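Local coordinates for protein 4-oxalocrotonate decarboxylase NahK (Pseudomonas putida, PDB 5D2K) that catalyses the metal-assisted decarboxylation of (3E)-2-oxohex-3-enedioate to 2-oxopent-4-enoate and carbon dioxide, a step in naphthalene degradation, at residues Ile113-Ser118 with Ile254-Gln259; Pro124-Gly129 with Gly228-Ala233; Pro128-Gly133 with Met219-Leu224; Val146-Ser151 with Arg172-Gly177. The protein carries 1 engineered substitution. All blocks are in the same frame, centred on the assembly; numbering follows the deposited sequence. Where two conformers were deposited one is given.

Contact 1. Residues Ile113-Ser118 with Ile254-Gln259; sequences IEAEIS and ITVRYQ. With MG (magnesium ion), chain C; OOG (2-oxoadipic acid), chain D.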
loop_
_atom_site.group_PDB
_atom_site.type_symbol
_atom_site.label_atom_id
_atom_site.label_comp_id
_atom_site.label_asym_id
_atom_site.label_seq_id
_atom_site.Cartn_x
_atom_site.Cartn_y
_atom_site.Cartn_z
ATOM N N ILE A 113 10.290 4.852 -1.493
ATOM C CA ILE A 113 9.049 5.568 -1.788
ATOM C C ILE A 113 8.477 5.175 -3.143
ATOM O O ILE A 113 9.214 4.823 -4.062
ATOM C CB ILE A 113 9.206 7.104 -1.758
ATOM C CG1 ILE A 113 10.286 7.568 -2.739
ATOM C CG2 ILE A 113 9.486 7.591 -0.340
ATOM C CD1 ILE A 113 10.172 9.045 -3.072
ATOM N N GLU A 114 7.150 5.251 -3.227
ATOM C CA GLU A 114 6.368 4.967 -4.437
ATOM C C GLU A 114 5.395 6.107 -4.682
ATOM O O GLU A 114 4.774 6.611 -3.745
ATOM C CB GLU A 114 5.549 3.665 -4.291
ATOM C CG GLU A 114 6.302 2.443 -3.825
ATOM C CD GLU A 114 5.393 1.231 -3.595
ATOM O OE1 GLU A 114 4.328 1.355 -2.950
ATOM O OE2 GLU A 114 5.761 0.136 -4.045
ATOM N N ALA A 115 5.215 6.503 -5.940
ATOM C CA ALA A 115 4.179 7.485 -6.257
ATOM C C ALA A 115 2.864 6.809 -6.629
ATOM O O ALA A 115 2.837 5.909 -7.467
ATOM C CB ALA A 115 4.640 8.393 -7.385
ATOM N N GLU A 116 1.773 7.234 -5.993
ATOM C CA GLU A 116 0.463 6.602 -6.214
ATOM C C GLU A 116 -0.653 7.623 -6.331
ATOM O O GLU A 116 -0.475 8.801 -6.015
ATOM C CB GLU A 116 0.127 5.616 -5.075
ATOM C CG GLU A 116 1.306 4.721 -4.695
ATOM C CD GLU A 116 0.953 3.449 -3.953
ATOM O OE1 GLU A 116 -0.231 3.067 -3.871
ATOM O OE2 GLU A 116 1.900 2.800 -3.476
ATOM N N ILE A 117 -1.811 7.168 -6.795
ATOM C CA ILE A 117 -3.000 7.993 -6.698
ATOM C C ILE A 117 -4.016 7.246 -5.830
ATOM O O ILE A 117 -4.236 6.030 -5.974
ATOM C CB ILE A 117 -3.569 8.378 -8.104
ATOM C CG1 ILE A 117 -4.683 9.427 -7.979
ATOM C CG2 ILE A 117 -4.038 7.166 -8.866
ATOM C CD1 ILE A 117 -4.212 10.796 -7.435
ATOM N N SER A 118 -4.567 7.967 -4.862
ATOM C CA SER A 118 -5.552 7.380 -3.965
ATOM C C SER A 118 -6.936 7.913 -4.251
ATOM O O SER A 118 -7.092 8.971 -4.866
ATOM C CB SER A 118 -5.206 7.669 -2.505
ATOM O OG SER A 118 -3.917 7.198 -2.197
ATOM N N ILE A 254 12.195 14.699 -1.205
ATOM C CA ILE A 254 11.517 14.239 -2.403
ATOM C C ILE A 254 10.366 15.164 -2.753
ATOM O O ILE A 254 9.775 15.818 -1.884
ATOM C CB ILE A 254 11.022 12.769 -2.245
ATOM C CG1 ILE A 254 9.950 12.635 -1.154
ATOM C CG2 ILE A 254 12.198 11.830 -1.965
ATOM C CD1 ILE A 254 8.536 12.567 -1.687
ATOM N N THR A 255 10.078 15.244 -4.046
ATOM C CA THR A 255 8.907 15.941 -4.537
ATOM C C THR A 255 8.312 15.114 -5.652
ATOM O O THR A 255 9.005 14.778 -6.614
ATOM C CB THR A 255 9.236 17.343 -5.070
ATOM O OG1 THR A 255 9.724 18.168 -4.005
ATOM C CG2 THR A 255 7.996 17.986 -5.682
ATOM N N VAL A 256 7.036 14.777 -5.536
ATOM C CA VAL A 256 6.366 14.069 -6.622
ATOM C C VAL A 256 5.317 14.982 -7.252
ATOM O O VAL A 256 4.399 15.455 -6.581
ATOM C CB VAL A 256 5.717 12.768 -6.142
ATOM C CG1 VAL A 256 5.048 12.074 -7.310
ATOM C CG2 VAL A 256 6.760 11.843 -5.505
ATOM N N ARG A 257 5.464 15.244 -8.546
ATOM C CA ARG A 257 4.581 16.166 -9.244
ATOM C C ARG A 257 3.490 15.394 -9.959
ATOM O O ARG A 257 3.763 14.418 -10.669
ATOM C CB ARG A 257 5.368 17.022 -10.242
ATOM C CG ARG A 257 6.564 17.723 -9.611
ATOM C CD ARG A 257 7.291 18.609 -10.606
ATOM N NE ARG A 257 8.499 19.147 -9.990
ATOM C CZ ARG A 257 8.504 20.168 -9.141
ATOM N NH1 ARG A 257 7.370 20.778 -8.823
ATOM N NH2 ARG A 257 9.646 20.579 -8.610
ATOM N N TYR A 258 2.258 15.828 -9.738
ATOM C CA TYR A 258 1.086 15.210 -10.330
ATOM C C TYR A 258 0.499 16.155 -11.350
ATOM O O TYR A 258 0.159 17.281 -11.016
ATOM C CB TYR A 258 0.055 14.874 -9.242
ATOM C CG TYR A 258 0.476 13.728 -8.347
ATOM C CD1 TYR A 258 1.454 13.903 -7.370
ATOM C CD2 TYR A 258 -0.092 12.461 -8.488
ATOM C CE1 TYR A 258 1.848 12.853 -6.560
ATOM C CE2 TYR A 258 0.293 11.405 -7.679
ATOM C CZ TYR A 258 1.268 11.601 -6.726
ATOM O OH TYR A 258 1.651 10.546 -5.922
ATOM N N GLN A 259 0.426 15.702 -12.600
ATOM C CA GLN A 259 -0.110 16.509 -13.695
ATOM C C GLN A 259 -1.438 17.178 -13.331
ATOM O O GLN A 259 -2.438 16.501 -13.073
ATOM C CB GLN A 259 -0.268 15.630 -14.929
ATOM C CG GLN A 259 -0.747 16.376 -16.159
ATOM C CD GLN A 259 -1.268 15.437 -17.205
ATOM O OE1 GLN A 259 -1.522 14.267 -16.926
ATOM N NE2 GLN A 259 -1.450 15.943 -18.424
HETATM MG MG MG C . 2.275 0.994 -2.673
HETATM C C2 OOG D . 5.061 -4.622 -1.492
HETATM C C3 OOG D . 4.251 -3.337 -1.528
HETATM C C4 OOG D . 3.641 -3.123 -2.898
HETATM C C6 OOG D . 2.781 -1.173 -4.401
HETATM O O4 OOG D . 2.281 -0.029 -4.498
HETATM O O3 OOG D . 3.087 -1.831 -5.428
HETATM C C5 OOG D . 3.030 -1.746 -3.027
HETATM C C1 OOG D . 6.527 -4.319 -1.730
HETATM O O1 OOG D . 7.389 -4.555 -0.835
HETATM O O2 OOG D . 6.882 -3.835 -2.837
HETATM O O5 OOG D . 2.725 -1.069 -2.069
HETATM O O HOH W 1 0.208 0.691 -2.619
#
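Ile113 and Ile254 meet tip to tip, CD1 of Ile113 lying 3.6 Å from CG2 of Ile254, and two residues further along each strand the small Ala115 lets Val256 close in, its CB 3.7 Å from Val256 CG1. These apolar pairs join two strands of different sheets that run roughly the same way, at 31°, with axes 8.8 Å apart, a spacing filled by aliphatic side chains. The polar contact is made by Tyr258. With CG anti to its carbonyl carbon (chi1 -71°), the ring reaches across to strand 113-118, and its hydroxyl gives a hydrogen bond of 2.8 Å from OH to Glu116 O, the donor tilted 19° from the carbonyl plane. A phenylalanine in its place would probably keep much of the apolar packing but leave that buried carbonyl without the hydroxyl that ties the two sheets here. Metal binding occupies the other face of strand 113-118, where Glu114 and Glu116 point away from strand 254-258. Glu114 OE1 binds magnesium at 2.1 Å and Glu116 OE2 at 2.0 Å, while Glu116 OE1 accepts a hydrogen bond from the metal-bound water; carboxylates suit a divalent cation that also holds 2-oxoadipate. Strand 139-149 pairs with strand 112-121 beside this site, and Val192 of strand 191-196 packs on Ala115, Val256 and Tyr258.

Contact 2. Residues Pro124-Gly129 with Gly228-Ala233; sequences PLHGPG and GEHIPA. With EDO (1,2-ethanediol), chain G.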
loop_
_atom_site.group_PDB
_atom_site.type_symbol
_atom_site.label_atom_id
_atom_site.label_comp_id
_atom_site.label_asym_id
_atom_site.label_seq_id
_atom_site.Cartn_x
_atom_site.Cartn_y
_atom_site.Cartn_z
ATOM N N PRO A 124 -20.629 2.053 -0.509
ATOM C CA PRO A 124 -19.953 0.762 -0.341
ATOM C C PRO A 124 -19.707 0.030 -1.653
ATOM O O PRO A 124 -20.483 0.161 -2.614
ATOM C CB PRO A 124 -20.910 -0.040 0.548
ATOM C CG PRO A 124 -22.217 0.669 0.486
ATOM C CD PRO A 124 -21.977 2.081 0.085
ATOM N N LEU A 125 -18.609 -0.717 -1.692
ATOM C CA LEU A 125 -18.303 -1.555 -2.839
ATOM C C LEU A 125 -18.124 -3.006 -2.419
ATOM O O LEU A 125 -17.370 -3.307 -1.480
ATOM C CB LEU A 125 -17.045 -1.050 -3.554
ATOM C CG LEU A 125 -17.182 0.275 -4.287
ATOM C CD1 LEU A 125 -15.808 0.809 -4.645
ATOM C CD2 LEU A 125 -18.013 0.092 -5.549
ATOM N N HIS A 126 -18.805 -3.896 -3.139
ATOM C CA HIS A 126 -18.804 -5.332 -2.853
ATOM C C HIS A 126 -18.373 -6.165 -4.056
ATOM O O HIS A 126 -18.753 -5.885 -5.192
ATOM C CB HIS A 126 -20.203 -5.808 -2.432
ATOM C CG HIS A 126 -20.723 -5.187 -1.172
ATOM N ND1 HIS A 126 -20.714 -5.845 0.037
ATOM C CD2 HIS A 126 -21.293 -3.980 -0.938
ATOM C CE1 HIS A 126 -21.251 -5.073 0.963
ATOM N NE2 HIS A 126 -21.607 -3.933 0.399
ATOM N N GLY A 127 -17.584 -7.198 -3.802
ATOM C CA GLY A 127 -17.416 -8.276 -4.755
ATOM C C GLY A 127 -18.312 -9.419 -4.304
ATOM O O GLY A 127 -19.067 -9.279 -3.335
ATOM N N PRO A 128 -18.226 -10.569 -4.986
ATOM C CA PRO A 128 -17.384 -10.820 -6.154
ATOM C C PRO A 128 -17.970 -10.192 -7.415
ATOM O O PRO A 128 -19.088 -9.677 -7.378
ATOM C CB PRO A 128 -17.379 -12.348 -6.251
ATOM C CG PRO A 128 -18.702 -12.744 -5.696
ATOM C CD PRO A 128 -18.982 -11.768 -4.580
ATOM N N GLY A 129 -17.213 -10.226 -8.501
ATOM C CA GLY A 129 -17.678 -9.724 -9.779
ATOM C C GLY A 129 -17.786 -8.216 -9.868
ATOM O O GLY A 129 -18.524 -7.696 -10.701
ATOM N N GLY A 228 -15.380 -12.570 2.755
ATOM C CA GLY A 228 -16.647 -12.023 3.199
ATOM C C GLY A 228 -16.590 -10.556 3.607
ATOM O O GLY A 228 -17.479 -10.056 4.289
ATOM N N GLU A 229 -15.525 -9.870 3.198
ATOM C CA GLU A 229 -15.338 -8.459 3.535
ATOM C C GLU A 229 -15.672 -7.575 2.341
ATOM O O GLU A 229 -15.799 -8.076 1.221
ATOM C CB GLU A 229 -13.896 -8.198 3.975
ATOM C CG GLU A 229 -13.433 -9.049 5.153
ATOM C CD GLU A 229 -14.033 -8.615 6.478
ATOM O OE1 GLU A 229 -14.551 -7.487 6.574
ATOM O OE2 GLU A 229 -13.972 -9.413 7.436
ATOM N N HIS A 230 -15.803 -6.269 2.576
ATOM C CA HIS A 230 -16.048 -5.335 1.477
ATOM C C HIS A 230 -15.403 -3.980 1.763
ATOM O O HIS A 230 -14.724 -3.807 2.781
ATOM C CB HIS A 230 -17.552 -5.167 1.223
ATOM C CG HIS A 230 -18.271 -4.416 2.299
ATOM N ND1 HIS A 230 -18.679 -5.014 3.474
ATOM C CD2 HIS A 230 -18.654 -3.120 2.380
ATOM C CE1 HIS A 230 -19.287 -4.115 4.229
ATOM N NE2 HIS A 230 -19.285 -2.957 3.591
ATOM N N ILE A 231 -15.594 -3.029 0.853
ATOM C CA ILE A 231 -15.084 -1.682 1.061
ATOM C C ILE A 231 -16.195 -0.771 1.550
ATOM O O ILE A 231 -17.080 -0.415 0.780
ATOM C CB ILE A 231 -14.502 -1.086 -0.237
ATOM C CG1 ILE A 231 -13.569 -2.081 -0.935
ATOM C CG2 ILE A 231 -13.774 0.225 0.060
ATOM C CD1 ILE A 231 -13.095 -1.582 -2.310
ATOM N N PRO A 232 -16.174 -0.393 2.833
ATOM C CA PRO A 232 -17.222 0.522 3.307
ATOM C C PRO A 232 -17.148 1.904 2.652
ATOM O O PRO A 232 -16.084 2.331 2.190
ATOM C CB PRO A 232 -16.944 0.617 4.818
ATOM C CG PRO A 232 -16.135 -0.610 5.140
ATOM C CD PRO A 232 -15.287 -0.838 3.925
ATOM N N ALA A 233 -18.280 2.596 2.589
ATOM C CA ALA A 233 -18.269 3.997 2.184
ATOM C C ALA A 233 -17.306 4.771 3.064
ATOM O O ALA A 233 -17.217 4.521 4.271
ATOM C CB ALA A 233 -19.664 4.594 2.280
HETATM C C1 EDO G . -18.918 -10.210 0.341
HETATM O O1 EDO G . -19.299 -10.982 -0.803
HETATM C C2 EDO G . -19.274 -8.758 0.076
HETATM O O2 EDO G . -20.258 -8.314 1.015
HETATM O O HOH W 2 -16.197 -7.110 -1.367
#
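A single antiparallel beta bridge joins two loops at Leu125 and Ile231, a hydrogen-bonded pair. Leu125 N donates to Ile231 O and Ile231 N to Leu125 O, both at 2.9 Å and nearly straight. The leucine and isoleucine suit the buried side, where Leu125 CB rests 4.2 Å from Ile231 CD1 and helix 213-225 packs against both. On the more exposed side His126 and His230 lie side by side in an offset stack, centroids 4.1 Å apart and planes at 16°. His230 CG sits between its own backbone N and carbonyl carbon (chi1 71°), which lays its ring against one face of the His126 ring, with His126 CE1 3.3 Å from His230 CG and displaced toward the rim of the His230 ring. With an alanine at His230, the His126 ring would probably lose the partner stacked on one face and be freer to turn. Beyond the rings, a water bridges Gly127 N and Glu229 O, while an ethanediol, probably from the crystallisation liquor, hydrogen-bonds to His126 ND1. Gly228, whose positive phi suits glycine, is the C-prime residue of the Schellman motif that ends helix 213-225, and the chain reaches Ile231 and its bridge to Leu125 three residues later.

Contact 3. Residues Pro128-Gly133 with Met219-Leu224; sequences PGCHLG and MLANLL. With EDO (1,2-ethanediol), chain H.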
loop_
_atom_site.group_PDB
_atom_site.type_symbol
_atom_site.label_atom_id
_atom_site.label_comp_id
_atom_site.label_asym_id
_atom_site.label_seq_id
_atom_site.Cartn_x
_atom_site.Cartn_y
_atom_site.Cartn_z
ATOM N N PRO A 128 -18.226 -10.569 -4.986
ATOM C CA PRO A 128 -17.384 -10.820 -6.154
ATOM C C PRO A 128 -17.970 -10.192 -7.415
ATOM O O PRO A 128 -19.088 -9.677 -7.378
ATOM C CB PRO A 128 -17.379 -12.348 -6.251
ATOM C CG PRO A 128 -18.702 -12.744 -5.696
ATOM C CD PRO A 128 -18.982 -11.768 -4.580
ATOM N N GLY A 129 -17.213 -10.226 -8.501
ATOM C CA GLY A 129 -17.678 -9.724 -9.779
ATOM C C GLY A 129 -17.786 -8.216 -9.868
ATOM O O GLY A 129 -18.524 -7.696 -10.701
ATOM N N CYS A 130 -17.071 -7.505 -9.003
ATOM C CA CYS A 130 -16.983 -6.049 -9.116
ATOM C C CYS A 130 -16.215 -5.658 -10.375
ATOM O O CYS A 130 -15.112 -6.138 -10.603
ATOM C CB CYS A 130 -16.304 -5.450 -7.877
ATOM S SG CYS A 130 -16.405 -3.630 -7.765
ATOM N N HIS A 131 -16.810 -4.795 -11.198
ATOM C CA HIS A 131 -16.184 -4.349 -12.436
ATOM C C HIS A 131 -15.884 -2.859 -12.384
ATOM O O HIS A 131 -16.369 -2.142 -11.516
ATOM C CB HIS A 131 -17.085 -4.644 -13.648
ATOM C CG HIS A 131 -17.364 -6.101 -13.855
ATOM N ND1 HIS A 131 -16.496 -6.940 -14.523
ATOM C CD2 HIS A 131 -18.420 -6.867 -13.492
ATOM C CE1 HIS A 131 -17.003 -8.160 -14.555
ATOM N NE2 HIS A 131 -18.168 -8.144 -13.934
ATOM N N LEU A 132 -15.086 -2.404 -13.337
ATOM C CA LEU A 132 -14.749 -0.993 -13.463
ATOM C C LEU A 132 -15.987 -0.089 -13.393
ATOM O O LEU A 132 -16.014 0.903 -12.664
ATOM C CB LEU A 132 -13.987 -0.788 -14.780
ATOM C CG LEU A 132 -13.339 0.562 -15.060
ATOM C CD1 LEU A 132 -12.439 0.953 -13.911
ATOM C CD2 LEU A 132 -12.542 0.484 -16.345
ATOM N N GLY A 133 -17.035 -0.438 -14.138
ATOM C CA GLY A 133 -18.257 0.351 -14.120
ATOM C C GLY A 133 -18.985 0.430 -12.786
ATOM O O GLY A 133 -19.760 1.353 -12.560
ATOM N N MET A 219 -10.594 -4.607 -8.167
ATOM C CA MET A 219 -9.878 -5.806 -7.760
ATOM C C MET A 219 -9.842 -5.940 -6.237
ATOM O O MET A 219 -10.006 -7.036 -5.707
ATOM C CB MET A 219 -8.461 -5.812 -8.320
ATOM C CG MET A 219 -7.719 -7.082 -7.992
ATOM S SD MET A 219 -6.114 -7.183 -8.775
ATOM C CE MET A 219 -6.620 -7.317 -10.489
ATOM N N LEU A 220 -9.640 -4.827 -5.535
ATOM C CA LEU A 220 -9.642 -4.857 -4.076
ATOM C C LEU A 220 -10.986 -5.367 -3.545
ATOM O O LEU A 220 -11.016 -6.195 -2.630
ATOM C CB LEU A 220 -9.325 -3.467 -3.507
ATOM C CG LEU A 220 -9.413 -3.266 -1.991
ATOM C CD1 LEU A 220 -8.408 -4.171 -1.272
ATOM C CD2 LEU A 220 -9.154 -1.812 -1.653
ATOM N N ALA A 221 -12.088 -4.892 -4.114
ATOM C CA ALA A 221 -13.401 -5.361 -3.685
ATOM C C ALA A 221 -13.504 -6.870 -3.870
ATOM O O ALA A 221 -14.006 -7.588 -2.992
ATOM C CB ALA A 221 -14.527 -4.635 -4.453
ATOM N N ASN A 222 -13.009 -7.349 -5.004
ATOM C CA ASN A 222 -13.090 -8.778 -5.297
ATOM C C ASN A 222 -12.206 -9.613 -4.368
ATOM O O ASN A 222 -12.626 -10.674 -3.901
ATOM C CB ASN A 222 -12.755 -9.017 -6.769
ATOM C CG ASN A 222 -13.838 -8.462 -7.685
ATOM O OD1 ASN A 222 -15.001 -8.386 -7.287
ATOM N ND2 ASN A 222 -13.459 -8.053 -8.893
ATOM N N LEU A 223 -11.012 -9.113 -4.057
ATOM C CA LEU A 223 -10.127 -9.819 -3.125
ATOM C C LEU A 223 -10.738 -9.886 -1.724
ATOM O O LEU A 223 -10.685 -10.928 -1.049
ATOM C CB LEU A 223 -8.751 -9.144 -3.075
ATOM C CG LEU A 223 -7.904 -9.303 -4.338
ATOM C CD1 LEU A 223 -6.670 -8.411 -4.303
ATOM C CD2 LEU A 223 -7.504 -10.770 -4.490
ATOM N N LEU A 224 -11.324 -8.777 -1.282
ATOM C CA LEU A 224 -11.916 -8.717 0.047
ATOM C C LEU A 224 -13.100 -9.669 0.142
ATOM O O LEU A 224 -13.309 -10.284 1.182
ATOM C CB LEU A 224 -12.345 -7.283 0.389
ATOM C CG LEU A 224 -11.214 -6.303 0.707
ATOM C CD1 LEU A 224 -11.771 -4.883 0.727
ATOM C CD2 LEU A 224 -10.568 -6.627 2.050
HETATM C C1 EDO H . -8.045 -12.574 0.484
HETATM O O1 EDO H . -8.938 -11.510 0.880
HETATM C C2 EDO H . -7.602 -12.411 -0.969
HETATM O O2 EDO H . -7.080 -13.659 -1.462
#
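Asn222 grips the backbone of Cys130 with both ends of its amide. Its CG lies anti to its own backbone carbonyl carbon, beside the backbone N (chi1 -69°), and the group is turned about chi2, which carries the amide off the helix toward the loop. There OD1 accepts from Cys130 N at 2.8 Å, the N-H arriving in the carbonyl plane on a lone pair. ND2 donates to Cys130 O at 3.1 Å, again on a lone pair of the acceptor, though that oxygen lies 16° out of the amide plane of Asn222. Two bonds to one residue fix the rotation of the amide, and an asparagine suits the place because it offers a donor and an acceptor together, matching the N-H and C=O of an extended residue. Cys130 in turn has SG anti to its backbone N (chi1 -170°), with the thiol directed at the helix and SG 3.9 Å from Ala221 CB. The small alanine lets the loop come close, and Cys130 CB also lies 3.3 Å from Asn222 OD1. Gly129, just before Cys130, has a positive phi, which by itself favours glycine. The loop runs from the cis peptide bond between Gly127 and Pro128 into the short helix 132-135. Pro128 touches Ala225, and Leu132 packs on Leu214 and Ser215. Helix 213-225 presents Leu220 and other side chains to strands 65-71 and 87-92, while Asn222 holds this loop.

Contact 4. Residues Val146-Ser151 with Arg172-Gly177; sequences VEVIDS and RFITGG. With MG (magnesium ion), chain C; OOG (2-oxoadipic acid), chain D.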
loop_
_atom_site.group_PDB
_atom_site.type_symbol
_atom_site.label_atom_id
_atom_site.label_comp_id
_atom_site.label_asym_id
_atom_site.label_seq_id
_atom_site.Cartn_x
_atom_site.Cartn_y
_atom_site.Cartn_z
ATOM N N VAL A 146 2.126 9.615 -1.782
ATOM C CA VAL A 146 3.400 8.915 -1.862
ATOM C C VAL A 146 3.462 7.875 -0.751
ATOM O O VAL A 146 3.287 8.221 0.423
ATOM C CB VAL A 146 4.590 9.896 -1.728
ATOM C CG1 VAL A 146 5.931 9.145 -1.716
ATOM C CG2 VAL A 146 4.570 10.891 -2.878
ATOM N N GLU A 147 3.657 6.604 -1.098
ATOM C CA GLU A 147 3.821 5.592 -0.062
ATOM C C GLU A 147 5.276 5.457 0.323
ATOM O O GLU A 147 6.150 5.552 -0.520
ATOM C CB GLU A 147 3.308 4.216 -0.498
ATOM C CG GLU A 147 3.025 3.337 0.734
ATOM C CD GLU A 147 2.442 1.959 0.440
ATOM O OE1 GLU A 147 2.334 1.562 -0.739
ATOM O OE2 GLU A 147 2.105 1.262 1.422
ATOM N N VAL A 148 5.521 5.231 1.609
ATOM C CA VAL A 148 6.817 4.741 2.063
ATOM C C VAL A 148 6.634 3.273 2.379
ATOM O O VAL A 148 5.878 2.935 3.298
ATOM C CB VAL A 148 7.342 5.490 3.297
ATOM C CG1 VAL A 148 8.761 4.998 3.639
ATOM C CG2 VAL A 148 7.340 6.995 3.054
ATOM N N ILE A 149 7.289 2.402 1.613
ATOM C CA ILE A 149 7.232 0.974 1.911
ATOM C C ILE A 149 8.521 0.534 2.570
ATOM O O ILE A 149 9.576 1.141 2.373
ATOM C CB ILE A 149 6.963 0.114 0.665
ATOM C CG1 ILE A 149 7.965 0.424 -0.444
ATOM C CG2 ILE A 149 5.507 0.278 0.207
ATOM C CD1 ILE A 149 7.913 -0.587 -1.602
ATOM N N ASP A 150 8.419 -0.506 3.383
ATOM C CA ASP A 150 9.544 -0.910 4.218
ATOM C C ASP A 150 9.342 -2.349 4.655
ATOM O O ASP A 150 8.884 -2.621 5.770
ATOM C CB ASP A 150 9.665 0.038 5.424
ATOM C CG ASP A 150 10.979 -0.108 6.164
ATOM O OD1 ASP A 150 11.993 -0.411 5.513
ATOM O OD2 ASP A 150 10.998 0.090 7.398
ATOM N N SER A 151 9.669 -3.286 3.769
ATOM C CA SER A 151 9.490 -4.698 4.084
ATOM C C SER A 151 10.268 -5.074 5.330
ATOM O O SER A 151 11.422 -4.675 5.484
ATOM C CB SER A 151 9.946 -5.569 2.914
ATOM O OG SER A 151 9.855 -6.951 3.248
ATOM N N ARG A 172 4.410 3.967 5.988
ATOM C CA ARG A 172 4.012 5.381 5.995
ATOM C C ARG A 172 3.331 5.740 4.692
ATOM O O ARG A 172 3.542 5.075 3.682
ATOM C CB ARG A 172 5.206 6.334 6.170
ATOM C CG ARG A 172 6.076 6.113 7.421
ATOM C CD ARG A 172 5.422 6.637 8.697
ATOM N NE ARG A 172 6.335 6.478 9.839
ATOM C CZ ARG A 172 6.381 5.409 10.625
ATOM N NH1 ARG A 172 5.559 4.382 10.426
ATOM N NH2 ARG A 172 7.264 5.362 11.620
ATOM N N PHE A 173 2.526 6.799 4.720
ATOM C CA PHE A 173 2.025 7.371 3.474
ATOM C C PHE A 173 1.877 8.874 3.642
ATOM O O PHE A 173 1.569 9.368 4.726
ATOM C CB PHE A 173 0.703 6.712 3.038
ATOM C CG PHE A 173 -0.472 7.000 3.935
ATOM C CD1 PHE A 173 -0.739 6.206 5.051
ATOM C CD2 PHE A 173 -1.330 8.057 3.655
ATOM C CE1 PHE A 173 -1.831 6.479 5.870
ATOM C CE2 PHE A 173 -2.420 8.332 4.466
ATOM C CZ PHE A 173 -2.678 7.548 5.576
ATOM N N ILE A 174 2.124 9.590 2.547
ATOM C CA ILE A 174 2.129 11.055 2.533
ATOM C C ILE A 174 1.109 11.570 1.519
ATOM O O ILE A 174 1.259 11.329 0.323
ATOM C CB ILE A 174 3.526 11.619 2.154
ATOM C CG1 ILE A 174 4.647 10.903 2.917
ATOM C CG2 ILE A 174 3.574 13.135 2.369
ATOM C CD1 ILE A 174 5.972 10.789 2.145
ATOM N N THR A 175 0.077 12.273 1.976
ATOM C CA THR A 175 -0.902 12.844 1.049
ATOM C C THR A 175 -0.544 14.294 0.763
ATOM O O THR A 175 0.073 14.974 1.596
ATOM C CB THR A 175 -2.345 12.781 1.590
ATOM O OG1 THR A 175 -2.442 13.532 2.807
ATOM C CG2 THR A 175 -2.779 11.334 1.833
ATOM N N GLY A 176 -0.904 14.779 -0.417
ATOM C CA GLY A 176 -0.616 16.161 -0.733
ATOM C C GLY A 176 -1.200 16.590 -2.060
ATOM O O GLY A 176 -2.093 15.932 -2.591
ATOM N N GLY A 177 -0.694 17.703 -2.581
ATOM C CA GLY A 177 -1.184 18.273 -3.823
ATOM C C GLY A 177 -2.654 18.644 -3.750
ATOM O O GLY A 177 -3.185 18.951 -2.684
HETATM MG MG MG C . 2.275 0.994 -2.673
HETATM C C2 OOG D . 5.061 -4.622 -1.492
HETATM C C3 OOG D . 4.251 -3.337 -1.528
HETATM C C4 OOG D . 3.641 -3.123 -2.898
HETATM C C6 OOG D . 2.781 -1.173 -4.401
HETATM O O4 OOG D . 2.281 -0.029 -4.498
HETATM O O3 OOG D . 3.087 -1.831 -5.428
HETATM C C5 OOG D . 3.030 -1.746 -3.027
HETATM C C1 OOG D . 6.527 -4.319 -1.730
HETATM O O1 OOG D . 7.389 -4.555 -0.835
HETATM O O2 OOG D . 6.882 -3.835 -2.837
HETATM O O5 OOG D . 2.725 -1.069 -2.069
HETATM O O HOH W 3 2.466 2.361 3.862
HETATM O O HOH W 1 0.208 0.691 -2.619
#
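Val146 and Ile174 lie side by side as a hydrogen-bonded pair in an antiparallel part of the mixed beta-sheet, where strands 146-149 and 172-175 have their N-to-C directions at 167°, close to antiparallel. Four backbone bonds join them, with Val148 and Arg172 forming the second hydrogen-bonded pair. The tight part is the apolar face: Ile174 CD1 lies 4.2 Å from Val146 CG1 and 4.1 Å from Val148 CG2, and Arg172 adds its CB, 3.7 Å from Val148 CB. Beta-branched residues suit this extended, buried place. Beyond CB the Arg172 chain bends at chi2 and leads away from the strand pair, into a partly exposed position. On the opposite face the two strands share little contact; its Glu147 serves the metal site, while Phe173 packs on Phe236 and Met238. Glu147 has CG anti to the backbone N (chi1 -159°) and an extended chain, which carries its carboxylate to the metal. Its OE2 forms a salt bridge with Lys69, and a water bridges that oxygen to Arg172 O; Glu147 OE1 binds magnesium at 2.0 Å.

In the fold
Contacts 1 and 4 are buried and share the metal site: strands 112-121 and 139-149 are neighbours in one sheet, with Glu114 and Glu116 from the first and Glu147 from the second converging on the magnesium beside 2-oxoadipate. They differ in architecture, since contact 1 bridges two sheets through side chains whereas contact 4 pairs strands within a sheet by backbone bonds. Contacts 2 and 3 are partly buried, about 24 to 27 Å from them between centres, and share Pro128 and Gly129. Both fasten the loop after strand 112-121, contact 2 to the loop after helix 213-225 by a lone beta bridge, contact 3 to the helix itself by the Asn222 amide, with no metal involved.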